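Local coordinates for histidine kinase (Pseudomonas aeruginosa, PDB 7C1I), which probably relays phosphoryl groups between receiver domains of a two-component regulatory system, as a histidine-containing phosphotransfer (HPt) protein, at residues D27-D32 with A102-L107; Q50-T55 with G85-A90. All coordinates share one frame; numbering follows the deposited sequence. Where two conformers were deposited one is given.

Contact 1: residues D27-D32 with A102-L107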
loop_
_atom_site.group_PDB
_atom_site.type_symbol
_atom_site.label_atom_id
_atom_site.label_comp_id
_atom_site.label_asym_id
_atom_site.label_seq_id
_atom_site.Cartn_x
_atom_site.Cartn_y
_atom_site.Cartn_z
ATOM N N ASP A 27 -24.328 5.683 1.973
ATOM C CA ASP A 27 -24.177 4.247 1.615
ATOM C C ASP A 27 -23.839 4.209 0.120
ATOM O O ASP A 27 -22.999 3.375 -0.267
ATOM C CB ASP A 27 -25.412 3.405 1.945
ATOM C CG ASP A 27 -25.534 3.191 3.444
ATOM O OD1 ASP A 27 -24.505 3.297 4.138
ATOM O OD2 ASP A 27 -26.669 2.823 3.803
ATOM N N THR A 28 -24.621 4.988 -0.635
ATOM C CA THR A 28 -24.539 4.866 -2.115
ATOM C C THR A 28 -23.138 5.318 -2.542
ATOM O O THR A 28 -22.647 4.571 -3.415
ATOM C CB THR A 28 -25.596 5.677 -2.874
ATOM O OG1 THR A 28 -26.827 5.098 -2.440
ATOM C CG2 THR A 28 -25.492 5.546 -4.378
ATOM N N PHE A 29 -22.695 6.419 -1.925
ATOM C CA PHE A 29 -21.400 7.061 -2.276
ATOM C C PHE A 29 -20.302 6.015 -2.055
ATOM O O PHE A 29 -19.375 5.847 -2.869
ATOM C CB PHE A 29 -21.081 8.325 -1.477
ATOM C CG PHE A 29 -19.696 8.822 -1.812
ATOM C CD1 PHE A 29 -19.471 9.389 -3.056
ATOM C CD2 PHE A 29 -18.656 8.690 -0.909
ATOM C CE1 PHE A 29 -18.266 10.008 -3.352
ATOM C CE2 PHE A 29 -17.391 9.112 -1.289
ATOM C CZ PHE A 29 -17.229 9.794 -2.474
ATOM N N VAL A 30 -20.407 5.258 -0.959
ATOM C CA VAL A 30 -19.377 4.217 -0.663
ATOM C C VAL A 30 -19.387 3.217 -1.825
ATOM O O VAL A 30 -18.343 2.823 -2.384
ATOM C CB VAL A 30 -19.534 3.578 0.730
ATOM C CG1 VAL A 30 -18.682 2.335 0.935
ATOM C CG2 VAL A 30 -19.275 4.668 1.758
ATOM N N LEU A 31 -20.537 2.624 -2.163
ATOM C CA LEU A 31 -20.601 1.556 -3.196
ATOM C C LEU A 31 -20.195 2.161 -4.545
ATOM O O LEU A 31 -19.445 1.459 -5.253
ATOM C CB LEU A 31 -22.031 1.006 -3.217
ATOM C CG LEU A 31 -22.321 0.197 -1.955
ATOM C CD1 LEU A 31 -23.778 -0.238 -1.939
ATOM C CD2 LEU A 31 -21.430 -1.012 -1.710
ATOM N N ASP A 32 -20.673 3.355 -4.909
ATOM C CA ASP A 32 -20.360 3.963 -6.230
ATOM C C ASP A 32 -18.834 4.090 -6.295
ATOM O O ASP A 32 -18.221 3.799 -7.341
ATOM C CB ASP A 32 -21.073 5.306 -6.402
ATOM C CG ASP A 32 -22.557 5.175 -6.702
ATOM O OD1 ASP A 32 -23.043 4.041 -6.886
ATOM O OD2 ASP A 32 -23.104 6.295 -6.677
ATOM N N ALA A 102 -10.485 5.986 1.817
ATOM C CA ALA A 102 -10.627 5.168 3.045
ATOM C C ALA A 102 -11.049 6.097 4.188
ATOM O O ALA A 102 -11.799 5.640 5.072
ATOM C CB ALA A 102 -9.323 4.486 3.378
ATOM N N ILE A 103 -10.563 7.340 4.186
ATOM C CA ILE A 103 -10.939 8.309 5.259
ATOM C C ILE A 103 -12.424 8.640 5.088
ATOM O O ILE A 103 -13.166 8.662 6.087
ATOM C CB ILE A 103 -10.054 9.569 5.260
ATOM C CG1 ILE A 103 -8.580 9.208 5.462
ATOM C CG2 ILE A 103 -10.612 10.601 6.228
ATOM C CD1 ILE A 103 -7.661 10.397 5.318
ATOM N N VAL A 104 -12.778 9.089 3.879
ATOM C CA VAL A 104 -14.212 9.456 3.672
ATOM C C VAL A 104 -15.082 8.254 4.048
ATOM O O VAL A 104 -16.136 8.415 4.699
ATOM C CB VAL A 104 -14.416 9.816 2.187
ATOM C CG1 VAL A 104 -15.911 10.016 1.976
ATOM C CG2 VAL A 104 -13.599 11.080 1.975
ATOM N N ARG A 105 -14.734 7.015 3.684
ATOM C CA ARG A 105 -15.504 5.769 3.939
ATOM C C ARG A 105 -15.727 5.695 5.455
ATOM O O ARG A 105 -16.885 5.441 5.842
ATOM C CB ARG A 105 -14.785 4.562 3.330
ATOM C CG ARG A 105 -15.704 3.353 3.431
ATOM C CD ARG A 105 -14.969 2.147 2.878
ATOM N NE ARG A 105 -15.791 0.957 2.727
ATOM C CZ ARG A 105 -16.342 0.190 3.661
ATOM N NH1 ARG A 105 -16.124 0.479 4.931
ATOM N NH2 ARG A 105 -17.134 -0.811 3.319
ATOM N N ILE A 106 -14.660 5.702 6.260
ATOM C CA ILE A 106 -14.903 5.392 7.701
ATOM C C ILE A 106 -15.743 6.536 8.280
ATOM O O ILE A 106 -16.570 6.253 9.171
ATOM C CB ILE A 106 -13.574 5.131 8.438
ATOM C CG1 ILE A 106 -13.881 4.783 9.897
ATOM C CG2 ILE A 106 -12.689 6.361 8.531
ATOM C CD1 ILE A 106 -14.675 3.528 10.150
ATOM N N LEU A 107 -15.541 7.792 7.871
ATOM C CA LEU A 107 -16.342 8.920 8.420
ATOM C C LEU A 107 -17.790 8.664 7.987
ATOM O O LEU A 107 -18.704 8.943 8.788
ATOM C CB LEU A 107 -15.844 10.278 7.921
ATOM C CG LEU A 107 -14.437 10.627 8.406
ATOM C CD1 LEU A 107 -13.947 11.900 7.733
ATOM C CD2 LEU A 107 -14.525 10.783 9.917
#

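Contact 2: residues Q50-T55 with G85-A90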
loop_
_atom_site.group_PDB
_atom_site.type_symbol
_atom_site.label_atom_id
_atom_site.label_comp_id
_atom_site.label_asym_id
_atom_site.label_seq_id
_atom_site.Cartn_x
_atom_site.Cartn_y
_atom_site.Cartn_z
ATOM N N GLN A 50 -8.228 6.549 -21.996
ATOM C CA GLN A 50 -9.550 7.225 -22.117
ATOM C C GLN A 50 -10.513 6.707 -21.044
ATOM O O GLN A 50 -11.432 7.397 -20.556
ATOM C CB GLN A 50 -10.055 7.081 -23.554
ATOM C CG GLN A 50 -9.193 7.788 -24.591
ATOM C CD GLN A 50 -9.123 9.281 -24.378
ATOM O OE1 GLN A 50 -8.019 9.815 -24.469
ATOM N NE2 GLN A 50 -10.170 9.950 -23.925
ATOM N N ALA A 51 -10.342 5.459 -20.596
ATOM C CA ALA A 51 -11.176 4.893 -19.510
ATOM C C ALA A 51 -10.738 5.604 -18.225
ATOM O O ALA A 51 -11.576 5.935 -17.360
ATOM C CB ALA A 51 -11.134 3.387 -19.431
ATOM N N LEU A 52 -9.424 5.728 -18.015
ATOM C CA LEU A 52 -8.900 6.436 -16.816
ATOM C C LEU A 52 -9.528 7.833 -16.770
ATOM O O LEU A 52 -10.056 8.271 -15.729
ATOM C CB LEU A 52 -7.373 6.539 -16.757
ATOM C CG LEU A 52 -6.704 5.195 -16.471
ATOM C CD1 LEU A 52 -5.221 5.328 -16.777
ATOM C CD2 LEU A 52 -6.881 4.800 -15.012
ATOM N N ARG A 53 -9.526 8.547 -17.899
ATOM C CA ARG A 53 -9.968 9.966 -17.946
ATOM C C ARG A 53 -11.469 10.054 -17.647
ATOM O O ARG A 53 -11.842 10.864 -16.776
ATOM C CB ARG A 53 -9.766 10.469 -19.380
ATOM C CG ARG A 53 -10.229 11.900 -19.617
ATOM C CD ARG A 53 -10.789 12.340 -20.959
ATOM N NE ARG A 53 -11.641 11.412 -21.690
ATOM C CZ ARG A 53 -12.931 11.145 -21.525
ATOM N NH1 ARG A 53 -13.691 11.798 -20.661
ATOM N NH2 ARG A 53 -13.507 10.163 -22.196
ATOM N N HIS A 54 -12.266 9.145 -18.215
ATOM C CA HIS A 54 -13.751 9.188 -18.125
ATOM C C HIS A 54 -14.185 8.767 -16.716
ATOM O O HIS A 54 -14.928 9.540 -16.078
ATOM C CB HIS A 54 -14.404 8.271 -19.168
ATOM C CG HIS A 54 -15.890 8.235 -19.045
ATOM N ND1 HIS A 54 -16.700 9.141 -19.699
ATOM C CD2 HIS A 54 -16.722 7.386 -18.405
ATOM C CE1 HIS A 54 -17.965 8.883 -19.435
ATOM N NE2 HIS A 54 -18.005 7.807 -18.635
ATOM N N THR A 55 -13.533 7.738 -16.165
ATOM C CA THR A 55 -13.937 7.270 -14.812
ATOM C C THR A 55 -13.483 8.338 -13.813
ATOM O O THR A 55 -14.159 8.628 -12.802
ATOM C CB THR A 55 -13.320 5.902 -14.488
ATOM O OG1 THR A 55 -13.832 4.994 -15.463
ATOM C CG2 THR A 55 -13.682 5.453 -13.089
ATOM N N GLY A 85 -2.590 11.996 -22.090
ATOM C CA GLY A 85 -1.870 10.733 -22.353
ATOM C C GLY A 85 -0.643 10.680 -21.460
ATOM O O GLY A 85 0.269 9.871 -21.727
ATOM N N GLU A 86 -0.623 11.349 -20.303
ATOM C CA GLU A 86 0.498 11.401 -19.326
ATOM C C GLU A 86 0.094 10.348 -18.288
ATOM O O GLU A 86 -0.628 10.768 -17.363
ATOM C CB GLU A 86 0.725 12.764 -18.671
ATOM C CG GLU A 86 1.252 13.786 -19.662
ATOM C CD GLU A 86 1.068 15.157 -19.033
ATOM O OE1 GLU A 86 0.656 15.262 -17.860
ATOM O OE2 GLU A 86 1.238 16.111 -19.816
ATOM N N LEU A 87 0.535 9.091 -18.375
ATOM C CA LEU A 87 0.054 8.005 -17.478
ATOM C C LEU A 87 1.085 7.657 -16.398
ATOM O O LEU A 87 0.677 6.882 -15.509
ATOM C CB LEU A 87 -0.278 6.751 -18.293
ATOM C CG LEU A 87 -1.363 6.955 -19.350
ATOM C CD1 LEU A 87 -1.739 5.653 -20.043
ATOM C CD2 LEU A 87 -2.545 7.701 -18.751
ATOM N N GLN A 88 2.227 8.347 -16.309
ATOM C CA GLN A 88 3.299 8.038 -15.324
ATOM C C GLN A 88 2.835 8.318 -13.890
ATOM O O GLN A 88 3.433 7.844 -12.903
ATOM C CB GLN A 88 4.576 8.837 -15.594
ATOM C CG GLN A 88 4.329 10.326 -15.798
ATOM C CD GLN A 88 3.968 10.762 -17.196
ATOM O OE1 GLN A 88 3.690 9.978 -18.101
ATOM N NE2 GLN A 88 3.969 12.076 -17.350
ATOM N N ARG A 89 1.883 9.243 -13.733
ATOM C CA ARG A 89 1.414 9.567 -12.358
ATOM C C ARG A 89 0.161 8.733 -12.074
ATOM O O ARG A 89 -0.287 8.766 -10.909
ATOM C CB ARG A 89 1.085 11.044 -12.124
ATOM C CG ARG A 89 2.314 11.939 -12.198
ATOM C CD ARG A 89 1.888 13.348 -11.832
ATOM N NE ARG A 89 1.479 13.394 -10.435
ATOM C CZ ARG A 89 0.499 14.117 -9.903
ATOM N NH1 ARG A 89 -0.233 14.967 -10.602
ATOM N NH2 ARG A 89 0.277 13.981 -8.607
ATOM N N ALA A 90 -0.425 7.932 -12.968
ATOM C CA ALA A 90 -1.721 7.246 -12.754
ATOM C C ALA A 90 -1.654 6.308 -11.552
ATOM O O ALA A 90 -2.534 6.328 -10.693
ATOM C CB ALA A 90 -2.395 6.635 -13.959
#

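Contact 1: residues D27-D32 with A102-L107
V30 and R105 meet where helices 22-45 and 90-112 run side by side; the CA atoms of V30 and R105 are 6.2 Å apart. The two side chains cross at about a right angle. The arginine is extended from CG to NE, and V30 CG1 rests against this rod, 4.0 Å from R105 CG and 3.7 Å from R105 NE. V30 CG2 adds a looser touch on the same CG. With CG anti to the backbone N (chi1 -172°), the arginine chain passes across the valine, and its charged end is carried on to E34, which forms a salt bridge with NE. Arginine suits this border because its methylenes can pack against a branched apolar residue while its guanidinium remains in polar company; NH1 also bonds to the carbonyl oxygen of Q45 of a second subunit.

F29 and V104 form the smaller, wholly apolar part. Here too the side chains are set nearly perpendicular. F29 directs its ring toward the other helix, and V104 meets it obliquely with CG1 alone, 3.7 Å from F29 CE2. A long planar apolar side chain thus reaches a short branched one. Both are buried, and they extend to the loop between helices 49-65 and 69-83, F29 touching M66 and V104 touching A68. The contact joins the second and last helices of the HPt helical bundle.

Contact 2: residues Q50-T55 with G85-A90
L52 reaches from helix 49-65 toward the loop that follows helix 69-83, and a single methyl, CD1, makes both of its contacts there. L87 CD2 lies 4.1 Å from L52 CD1, and A90 CB lies 4.2 Å from the same methyl. All three residues are buried, but the joint is small, a branched leucine end meeting one leucine methyl and one alanine. L87 starts out across the line between the segments; its CG stands anti to the carbonyl carbon (chi1 -60°), and the end of the side chain comes nearer to L52. A single methyl suits A90, whose CB points toward L52 while the residue also touches L44 and L78.

The outward side of the segments is polar: Q50, H54 and R89 are exposed, R89 forms a salt bridge with E77, and E86 forms one with R84. A third subunit covers part of the loop, L87 packing on its I106. G85 ends the preceding helix in a Schellman motif, its positive phi (65°) being easily adopted without a side chain, and a type I turn from L87 to A90 leads into the last helix. L52 also packs on A43 of helix 22-45 and A82 of helix 69-83; the loop lies at one end of the HPt helical bundle.

Both contacts are buried and lack hydrogen bonds between their segments, yet they lie on opposite sides of the chain's centre, their own centres about 23 Å apart. Contact 1 joins two helices nearer the middle of the chain and mixes an aromatic-aliphatic pair with an arginine whose guanidinium finds its salt-bridge partner outside the two segments. Contact 2, farther out, sets a helix against a loop and uses aliphatic methyls alone. Helix 90-112 serves both, with A90 at its start and V104 and R105 farther along. Helix 22-45 supplies one side of contact 1 and, through A43 and L44, also touches residues of contact 2. A second subunit bonds to R105 of contact 1, and a third to the carbonyl oxygen of G85 in contact 2.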